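Local coordinates for UL18 protein (Human herpesvirus 5, PDB 3D2U) that resembles a class I MHC heavy chain and engages the inhibitory leukocyte receptor LILRB1, modulating natural killer cell activity and aiding viral evasion of host immunity, at residues T20-F25 against F30-V35; I86-R91 against T149-K154; N239-L242 against T248-Q251. The protein carries 4 engineered substitutions. All blocks are in the same frame, centred on the assembly; numbering follows the deposited sequence.

Contact 1 (T20-F25 against F30-V35); sequences TVVGIF and FFTYHV
An antiparallel beta hairpin interrupted by a classic bulge joins Gly23 to Phe30 and Phe31, in the sheet that forms the floor of the MHC class I peptide groove. The regular part is the hydrogen-bonded pair Val21 and Tyr33: Val21 N donates to Tyr33 O at 2.7 Å, almost straight at 167°, and Tyr33 N returns a bond to Val21 O at 2.8 Å. Two residues on, past the non-hydrogen-bonded pair Val22 and Thr32, Gly23 N donates to Phe31 O at 2.8 Å. At the bulge Gly23 O takes Phe30 N at 3.1 Å and, weakly, Phe31 N at 3.5 Å. Phe30 provides the extra residue, its psi of -18° breaking the extended course of the strand.

The ring of Phe30 returns to the first strand because its CG stands between backbone N and carbonyl carbon (chi1 70°). CD1 comes within 3.4 Å of Gly23 O, and Phe25 N meets the ring at its edge, near the plane. Glycine suits position 23, since a CB there would be crowded by Phe30 CZ and Phe31 CB.

The two faces differ. Val21 and Phe31 turn to the groove and pack on apolar side chains of the bound peptide, a setting that suits their apolar side chains. Thr20, Val22 and Thr32 turn the other way, toward a chain of another protein, presumably beta2-microglobulin, whose acidic side chain is hydrogen-bonded to Thr32 OG1. Tyr33 is suited to the groove face by having both an apolar ring and a polar end: its OH is hydrogen-bonded to Asp71 OD1 on helix 62-88, while Val21 CG1 abuts the ring edge 3.5 Å from Tyr33 CD2.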
loop_
_atom_site.group_PDB
_atom_site.type_symbol
_atom_site.label_atom_id
_atom_site.label_comp_id
_atom_site.label_asym_id
_atom_site.label_seq_id
_atom_site.Cartn_x
_atom_site.Cartn_y
_atom_site.Cartn_z
ATOM N N THR A 20 -20.620 -7.580 0.803
ATOM C CA THR A 20 -20.632 -6.156 0.577
ATOM C C THR A 20 -20.273 -6.064 -0.894
ATOM O O THR A 20 -19.242 -6.577 -1.321
ATOM C CB THR A 20 -19.589 -5.366 1.447
ATOM O OG1 THR A 20 -18.258 -5.700 1.054
ATOM C CG2 THR A 20 -19.765 -5.673 2.923
ATOM N N VAL A 21 -21.157 -5.490 -1.693
ATOM C CA VAL A 21 -20.821 -5.338 -3.084
ATOM C C VAL A 21 -20.820 -3.840 -3.386
ATOM O O VAL A 21 -21.663 -3.084 -2.903
ATOM C CB VAL A 21 -21.731 -6.232 -4.028
ATOM C CG1 VAL A 21 -22.892 -6.853 -3.271
ATOM C CG2 VAL A 21 -22.193 -5.459 -5.234
ATOM N N VAL A 22 -19.791 -3.412 -4.112
ATOM C CA VAL A 22 -19.604 -2.015 -4.469
ATOM C C VAL A 22 -19.562 -1.851 -5.980
ATOM O O VAL A 22 -18.978 -2.667 -6.691
ATOM C CB VAL A 22 -18.265 -1.439 -3.885
ATOM C CG1 VAL A 22 -18.191 -1.694 -2.395
ATOM C CG2 VAL A 22 -17.050 -2.050 -4.610
ATOM N N GLY A 23 -20.201 -0.792 -6.458
ATOM C CA GLY A 23 -20.193 -0.489 -7.874
ATOM C C GLY A 23 -19.261 0.692 -8.035
ATOM O O GLY A 23 -19.292 1.627 -7.228
ATOM N N ILE A 24 -18.418 0.646 -9.057
ATOM C CA ILE A 24 -17.459 1.712 -9.285
ATOM C C ILE A 24 -17.515 2.119 -10.766
ATOM O O ILE A 24 -17.446 1.268 -11.658
ATOM C CB ILE A 24 -16.053 1.220 -8.862
ATOM C CG1 ILE A 24 -16.099 0.841 -7.379
ATOM C CG2 ILE A 24 -15.003 2.301 -9.078
ATOM C CD1 ILE A 24 -14.916 0.036 -6.903
ATOM N N PHE A 25 -17.684 3.413 -11.024
ATOM C CA PHE A 25 -17.783 3.911 -12.399
ATOM C C PHE A 25 -16.695 4.953 -12.609
ATOM O O PHE A 25 -16.671 5.988 -11.936
ATOM C CB PHE A 25 -19.174 4.520 -12.636
ATOM C CG PHE A 25 -19.449 4.891 -14.067
ATOM C CD1 PHE A 25 -19.543 3.910 -15.056
ATOM C CD2 PHE A 25 -19.572 6.227 -14.435
ATOM C CE1 PHE A 25 -19.748 4.262 -16.388
ATOM C CE2 PHE A 25 -19.778 6.581 -15.764
ATOM C CZ PHE A 25 -19.864 5.598 -16.739
ATOM N N PHE A 30 -19.881 4.588 -6.439
ATOM C CA PHE A 30 -21.228 5.155 -6.413
ATOM C C PHE A 30 -22.326 4.287 -5.807
ATOM O O PHE A 30 -23.391 4.798 -5.455
ATOM C CB PHE A 30 -21.661 5.526 -7.836
ATOM C CG PHE A 30 -21.932 4.337 -8.726
ATOM C CD1 PHE A 30 -20.897 3.691 -9.395
ATOM C CD2 PHE A 30 -23.229 3.869 -8.890
ATOM C CE1 PHE A 30 -21.147 2.598 -10.221
ATOM C CE2 PHE A 30 -23.501 2.775 -9.711
ATOM C CZ PHE A 30 -22.462 2.135 -10.379
ATOM N N PHE A 31 -22.078 2.987 -5.689
ATOM C CA PHE A 31 -23.093 2.078 -5.174
ATOM C C PHE A 31 -22.582 1.015 -4.204
ATOM O O PHE A 31 -21.483 0.482 -4.370
ATOM C CB PHE A 31 -23.781 1.382 -6.352
ATOM C CG PHE A 31 -24.730 0.307 -5.939
ATOM C CD1 PHE A 31 -26.053 0.611 -5.608
ATOM C CD2 PHE A 31 -24.296 -1.014 -5.838
ATOM C CE1 PHE A 31 -26.927 -0.390 -5.179
ATOM C CE2 PHE A 31 -25.163 -2.022 -5.410
ATOM C CZ PHE A 31 -26.483 -1.711 -5.079
ATOM N N THR A 32 -23.399 0.696 -3.203
ATOM C CA THR A 32 -23.054 -0.333 -2.232
ATOM C C THR A 32 -24.277 -1.141 -1.834
ATOM O O THR A 32 -25.358 -0.592 -1.632
ATOM C CB THR A 32 -22.430 0.251 -0.933
ATOM O OG1 THR A 32 -21.082 0.646 -1.197
ATOM C CG2 THR A 32 -22.442 -0.786 0.192
ATOM N N TYR A 33 -24.094 -2.454 -1.757
ATOM C CA TYR A 33 -25.129 -3.366 -1.293
ATOM C C TYR A 33 -24.440 -4.146 -0.188
ATOM O O TYR A 33 -23.361 -4.707 -0.393
ATOM C CB TYR A 33 -25.594 -4.350 -2.359
ATOM C CG TYR A 33 -26.450 -5.444 -1.747
ATOM C CD1 TYR A 33 -27.781 -5.206 -1.389
ATOM C CD2 TYR A 33 -25.911 -6.702 -1.466
ATOM C CE1 TYR A 33 -28.549 -6.191 -0.767
ATOM C CE2 TYR A 33 -26.665 -7.684 -0.847
ATOM C CZ TYR A 33 -27.985 -7.425 -0.497
ATOM O OH TYR A 33 -28.739 -8.399 0.116
ATOM N N HIS A 34 -25.067 -4.172 0.979
ATOM C CA HIS A 34 -24.523 -4.863 2.142
ATOM C C HIS A 34 -25.620 -5.693 2.818
ATOM O O HIS A 34 -26.797 -5.325 2.794
ATOM C CB HIS A 34 -23.955 -3.826 3.108
ATOM C CG HIS A 34 -23.429 -4.395 4.388
ATOM N ND1 HIS A 34 -22.209 -5.027 4.483
ATOM C CD2 HIS A 34 -23.952 -4.400 5.638
ATOM C CE1 HIS A 34 -22.001 -5.396 5.735
ATOM N NE2 HIS A 34 -23.046 -5.027 6.456
ATOM N N VAL A 35 -25.220 -6.816 3.409
ATOM C CA VAL A 35 -26.143 -7.735 4.072
ATOM C C VAL A 35 -25.343 -8.730 4.915
ATOM O O VAL A 35 -24.222 -9.085 4.563
ATOM C CB VAL A 35 -26.967 -8.531 3.025
ATOM C CG1 VAL A 35 -26.036 -9.395 2.164
ATOM C CG2 VAL A 35 -28.016 -9.388 3.712
#

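Contact 2 (I86-R91 against T149-K154); sequences IALGYR and TYIDGK
Tyr150 O accepts the helical hydrogen bond of Lys154 N at 3.0 Å, while the ring of Tyr150 meets Ala87 of the other helix. No hydrogen bond crosses between 86-91 and 149-154; the segments meet through van der Waals contacts, almost all between carbons. With CG anti to its own backbone N (chi1 167°), Tyr150 extends its ring toward the other helix, where Ala87 CB settles over one face. This is a CH-pi contact: the methyl carbon lies 3.8 Å from the ring centroid and 24° off the normal, displaced toward the phenol end, with CZ nearest at 3.5 Å. A residue as short as alanine suits this place, because its small methyl lets the ring come close over it. Lys154 CG, one turn further along the same helix, covers the opposite face of the ring, 3.8 Å from its plane, so the aromatic group is sandwiched between aliphatic carbons.

Beside this stack, Leu88 crosses both Tyr150 and Ile151 at about a right angle. Its CD2 branch does most of the touching, 3.9 Å from Tyr150 CD2 and a tight 3.4 Å from Ile151 CD1. The branched aliphatic residues fit this more buried side, while the tyrosine occupies the partly exposed one.

Here the end of helix 62-88 meets helix 148-156, the two walls of the groove closing on each other at one end. Lys154 NZ interacts only weakly, at long range, with the backbone of the bound peptide. Below, Leu88 rests on Trp119 of strand 110-119, and Ile151 packs on Pro137 and Tyr139 in the loop before its helix.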
loop_
_atom_site.group_PDB
_atom_site.type_symbol
_atom_site.label_atom_id
_atom_site.label_comp_id
_atom_site.label_asym_id
_atom_site.label_seq_id
_atom_site.Cartn_x
_atom_site.Cartn_y
_atom_site.Cartn_z
ATOM N N ILE A 86 -16.189 -25.854 2.856
ATOM C CA ILE A 86 -16.208 -27.297 3.052
ATOM C C ILE A 86 -15.208 -27.994 2.138
ATOM O O ILE A 86 -14.409 -28.804 2.582
ATOM C CB ILE A 86 -17.634 -27.882 2.794
ATOM C CG1 ILE A 86 -18.582 -27.469 3.930
ATOM C CG2 ILE A 86 -17.570 -29.407 2.679
ATOM C CD1 ILE A 86 -20.028 -27.863 3.701
ATOM N N ALA A 87 -15.245 -27.667 0.856
ATOM C CA ALA A 87 -14.360 -28.295 -0.114
ATOM C C ALA A 87 -12.910 -27.819 -0.083
ATOM O O ALA A 87 -11.983 -28.632 -0.169
ATOM C CB ALA A 87 -14.923 -28.103 -1.516
ATOM N N LEU A 88 -12.700 -26.512 0.049
ATOM C CA LEU A 88 -11.343 -25.974 0.023
ATOM C C LEU A 88 -10.702 -25.613 1.357
ATOM O O LEU A 88 -9.476 -25.663 1.479
ATOM C CB LEU A 88 -11.289 -24.729 -0.868
ATOM C CG LEU A 88 -11.865 -24.717 -2.285
ATOM C CD1 LEU A 88 -11.565 -23.360 -2.921
ATOM C CD2 LEU A 88 -11.271 -25.827 -3.121
ATOM N N GLY A 89 -11.507 -25.248 2.352
ATOM C CA GLY A 89 -10.933 -24.826 3.620
ATOM C C GLY A 89 -10.215 -23.528 3.287
ATOM O O GLY A 89 -10.402 -23.021 2.208
ATOM N N TYR A 90 -9.402 -22.974 4.171
ATOM C CA TYR A 90 -8.711 -21.739 3.821
ATOM C C TYR A 90 -7.385 -21.688 4.544
ATOM O O TYR A 90 -7.172 -22.425 5.494
ATOM C CB TYR A 90 -9.565 -20.518 4.198
ATOM C CG TYR A 90 -9.722 -20.328 5.685
ATOM C CD1 TYR A 90 -8.907 -19.434 6.388
ATOM C CD2 TYR A 90 -10.659 -21.073 6.402
ATOM C CE1 TYR A 90 -9.029 -19.289 7.764
ATOM C CE2 TYR A 90 -10.782 -20.936 7.773
ATOM C CZ TYR A 90 -9.965 -20.045 8.449
ATOM O OH TYR A 90 -10.094 -19.911 9.809
ATOM N N ARG A 91 -6.498 -20.813 4.085
ATOM C CA ARG A 91 -5.194 -20.656 4.700
ATOM C C ARG A 91 -5.106 -19.344 5.488
ATOM O O ARG A 91 -4.540 -19.300 6.581
ATOM C CB ARG A 91 -4.101 -20.734 3.624
ATOM C CG ARG A 91 -4.071 -22.068 2.859
ATOM C CD ARG A 91 -3.863 -23.252 3.810
ATOM N NE ARG A 91 -4.024 -24.563 3.177
ATOM C CZ ARG A 91 -3.057 -25.236 2.565
ATOM N NH1 ARG A 91 -1.837 -24.726 2.491
ATOM N NH2 ARG A 91 -3.306 -26.431 2.039
ATOM N N THR A 149 -8.168 -31.099 -8.860
ATOM C CA THR A 149 -9.197 -31.820 -9.587
ATOM C C THR A 149 -10.604 -31.330 -9.222
ATOM O O THR A 149 -11.482 -31.291 -10.085
ATOM C CB THR A 149 -9.057 -33.355 -9.415
ATOM O OG1 THR A 149 -9.023 -33.682 -8.026
ATOM C CG2 THR A 149 -7.762 -33.847 -10.096
ATOM N N TYR A 150 -10.828 -30.931 -7.969
ATOM C CA TYR A 150 -12.151 -30.416 -7.603
ATOM C C TYR A 150 -12.408 -29.082 -8.315
ATOM O O TYR A 150 -13.469 -28.878 -8.900
ATOM C CB TYR A 150 -12.280 -30.203 -6.094
ATOM C CG TYR A 150 -13.509 -29.389 -5.687
ATOM C CD1 TYR A 150 -14.747 -30.000 -5.443
ATOM C CD2 TYR A 150 -13.426 -28.004 -5.543
ATOM C CE1 TYR A 150 -15.870 -29.242 -5.061
ATOM C CE2 TYR A 150 -14.536 -27.238 -5.165
ATOM C CZ TYR A 150 -15.748 -27.858 -4.926
ATOM O OH TYR A 150 -16.819 -27.086 -4.549
ATOM N N ILE A 151 -11.435 -28.176 -8.271
ATOM C CA ILE A 151 -11.602 -26.877 -8.919
ATOM C C ILE A 151 -11.802 -27.040 -10.435
ATOM O O ILE A 151 -12.736 -26.481 -10.999
ATOM C CB ILE A 151 -10.395 -25.932 -8.622
ATOM C CG1 ILE A 151 -10.255 -25.713 -7.107
ATOM C CG2 ILE A 151 -10.606 -24.568 -9.273
ATOM C CD1 ILE A 151 -11.493 -25.107 -6.447
ATOM N N ASP A 152 -10.944 -27.826 -11.083
ATOM C CA ASP A 152 -11.052 -28.062 -12.524
ATOM C C ASP A 152 -12.400 -28.665 -12.880
ATOM O O ASP A 152 -12.957 -28.397 -13.953
ATOM C CB ASP A 152 -9.931 -28.988 -12.993
ATOM C CG ASP A 152 -8.594 -28.291 -13.026
ATOM O OD1 ASP A 152 -8.520 -27.161 -12.505
ATOM O OD2 ASP A 152 -7.621 -28.858 -13.560
ATOM N N GLY A 153 -12.919 -29.480 -11.966
ATOM C CA GLY A 153 -14.211 -30.105 -12.173
ATOM C C GLY A 153 -15.323 -29.082 -12.085
ATOM O O GLY A 153 -16.309 -29.171 -12.816
ATOM N N LYS A 154 -15.183 -28.113 -11.184
ATOM C CA LYS A 154 -16.203 -27.080 -11.051
ATOM C C LYS A 154 -16.161 -26.163 -12.256
ATOM O O LYS A 154 -17.202 -25.798 -12.804
ATOM C CB LYS A 154 -16.009 -26.253 -9.778
ATOM C CG LYS A 154 -16.545 -26.908 -8.523
ATOM C CD LYS A 154 -17.881 -27.584 -8.778
ATOM C CE LYS A 154 -18.608 -27.917 -7.486
ATOM N NZ LYS A 154 -19.776 -27.015 -7.278
#

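Contact 3 (N239-L242 against T248-Q251); sequences NPLL and TFHQ
Two extended torsions carry the amide of Gln251 across to Asn239: CG is anti to the backbone N (chi1 -167°), and the chain stays straight beyond it (chi2 165°). NE2 thereby donates to Asn239 O at 2.9 Å. The acceptor lies close to the plane of the amide, and the nitrogen approaches nearly along the C=O axis, at 161°. A side-chain N-H thus bonds to a backbone carbonyl where the strand 237-243 is irregular, a task glutamine can perform because it combines reach with an amide donor. The side chain passes close alongside, CG 3.5 Å from Asn239 O.

Further along, the backbones pair in the usual way. Leu242 and His250 form an antiparallel hydrogen-bonded pair: Leu242 N donates to His250 O at 2.9 Å, almost linearly, and His250 N to Leu242 O at 2.8 Å through a more bent bond. Leu242 O also receives a CA-H contact from Phe249 CA at 3.3 Å.

On one side of the hairpin, Leu241 CD1 packs on Phe249 CB at 4.0 Å, with Gln251 OE1 nearby, and both Leu241 and Phe249 rest on Phe214 of strand 204-214, apolar groups sharing one patch. On the other side Leu242 and His250 face a chain of another protein, presumably beta2-microglobulin. His250 has both a ring and a polar nitrogen to offer there: it meets an aromatic side chain, and its NE2 is hydrogen-bonded to the backbone of that chain.

The disulfide Cys238-Cys253 lies close by, joining the same two strands. In chain order these are the fourth and fifth strands of the domain, strands D and E of a C1-set immunoglobulin fold, with D at the edge of the four-stranded A-B-E-D sheet.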
loop_
_atom_site.group_PDB
_atom_site.type_symbol
_atom_site.label_atom_id
_atom_site.label_comp_id
_atom_site.label_asym_id
_atom_site.label_seq_id
_atom_site.Cartn_x
_atom_site.Cartn_y
_atom_site.Cartn_z
ATOM N N ASN A 239 3.903 10.240 -3.822
ATOM C CA ASN A 239 3.236 9.261 -2.979
ATOM C C ASN A 239 2.180 8.673 -3.900
ATOM O O ASN A 239 1.976 9.170 -5.005
ATOM C CB ASN A 239 2.574 9.925 -1.773
ATOM C CG ASN A 239 3.543 10.144 -0.631
ATOM O OD1 ASN A 239 4.532 9.430 -0.507
ATOM N ND2 ASN A 239 3.252 11.111 0.219
ATOM N N PRO A 240 1.484 7.622 -3.464
ATOM C CA PRO A 240 0.470 7.057 -4.361
ATOM C C PRO A 240 -0.733 7.976 -4.616
ATOM O O PRO A 240 -0.964 8.946 -3.892
ATOM C CB PRO A 240 0.048 5.768 -3.641
ATOM C CG PRO A 240 1.215 5.455 -2.713
ATOM C CD PRO A 240 1.605 6.828 -2.230
ATOM N N LEU A 241 -1.479 7.659 -5.669
ATOM C CA LEU A 241 -2.696 8.372 -6.029
ATOM C C LEU A 241 -3.725 7.842 -5.026
ATOM O O LEU A 241 -3.988 6.643 -4.969
ATOM C CB LEU A 241 -3.098 8.009 -7.458
ATOM C CG LEU A 241 -4.330 8.653 -8.105
ATOM C CD1 LEU A 241 -4.095 10.119 -8.423
ATOM C CD2 LEU A 241 -4.611 7.902 -9.382
ATOM N N LEU A 242 -4.308 8.742 -4.247
ATOM C CA LEU A 242 -5.233 8.358 -3.190
ATOM C C LEU A 242 -6.642 8.901 -3.394
ATOM O O LEU A 242 -6.821 10.009 -3.900
ATOM C CB LEU A 242 -4.633 8.821 -1.859
ATOM C CG LEU A 242 -3.231 8.204 -1.689
ATOM C CD1 LEU A 242 -2.329 9.068 -0.829
ATOM C CD2 LEU A 242 -3.377 6.821 -1.101
ATOM N N THR A 248 -13.077 12.189 -5.678
ATOM C CA THR A 248 -11.942 12.794 -6.348
ATOM C C THR A 248 -10.642 12.210 -5.793
ATOM O O THR A 248 -10.652 11.372 -4.886
ATOM C CB THR A 248 -11.937 14.335 -6.231
ATOM O OG1 THR A 248 -11.700 14.730 -4.872
ATOM C CG2 THR A 248 -13.269 14.900 -6.713
ATOM N N PHE A 249 -9.523 12.656 -6.346
ATOM C CA PHE A 249 -8.242 12.125 -5.945
ATOM C C PHE A 249 -7.231 13.115 -5.390
ATOM O O PHE A 249 -7.419 14.334 -5.441
ATOM C CB PHE A 249 -7.671 11.339 -7.122
ATOM C CG PHE A 249 -8.568 10.219 -7.573
ATOM C CD1 PHE A 249 -8.411 8.937 -7.063
ATOM C CD2 PHE A 249 -9.617 10.463 -8.462
ATOM C CE1 PHE A 249 -9.290 7.910 -7.423
ATOM C CE2 PHE A 249 -10.496 9.448 -8.825
ATOM C CZ PHE A 249 -10.332 8.169 -8.304
ATOM N N HIS A 250 -6.145 12.557 -4.869
ATOM C CA HIS A 250 -5.096 13.325 -4.222
ATOM C C HIS A 250 -3.708 12.752 -4.513
ATOM O O HIS A 250 -3.531 11.541 -4.530
ATOM C CB HIS A 250 -5.364 13.262 -2.714
ATOM C CG HIS A 250 -4.291 13.865 -1.864
ATOM N ND1 HIS A 250 -4.471 15.038 -1.165
ATOM C CD2 HIS A 250 -3.037 13.446 -1.581
ATOM C CE1 HIS A 250 -3.374 15.316 -0.486
ATOM N NE2 HIS A 250 -2.488 14.366 -0.720
ATOM N N GLN A 251 -2.725 13.613 -4.740
ATOM C CA GLN A 251 -1.369 13.129 -4.939
ATOM C C GLN A 251 -0.318 14.184 -4.614
ATOM O O GLN A 251 -0.371 15.315 -5.106
ATOM C CB GLN A 251 -1.161 12.571 -6.358
ATOM C CG GLN A 251 0.150 11.770 -6.491
ATOM C CD GLN A 251 0.222 10.909 -7.744
ATOM O OE1 GLN A 251 -0.188 11.325 -8.823
ATOM N NE2 GLN A 251 0.772 9.712 -7.606
#

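The three contacts follow one another along the chain without interleaving. Contacts 1 and 2 belong to the peptide-binding platform, their centres 27 Å apart: contact 1 lies in the seven-stranded floor, contact 2 where the helical walls meet at one end of the groove. Contact 3 belongs to the immunoglobulin C1-set domain, with its centre 21 Å from that of contact 1 and 38 Å from that of contact 2. Nearest atoms of contacts 1 and 3 are about 8 Å apart, and both face a chain of another protein, as expected if beta2-microglobulin sits beneath the platform. Together they sample the class I architecture that this viral protein reproduces.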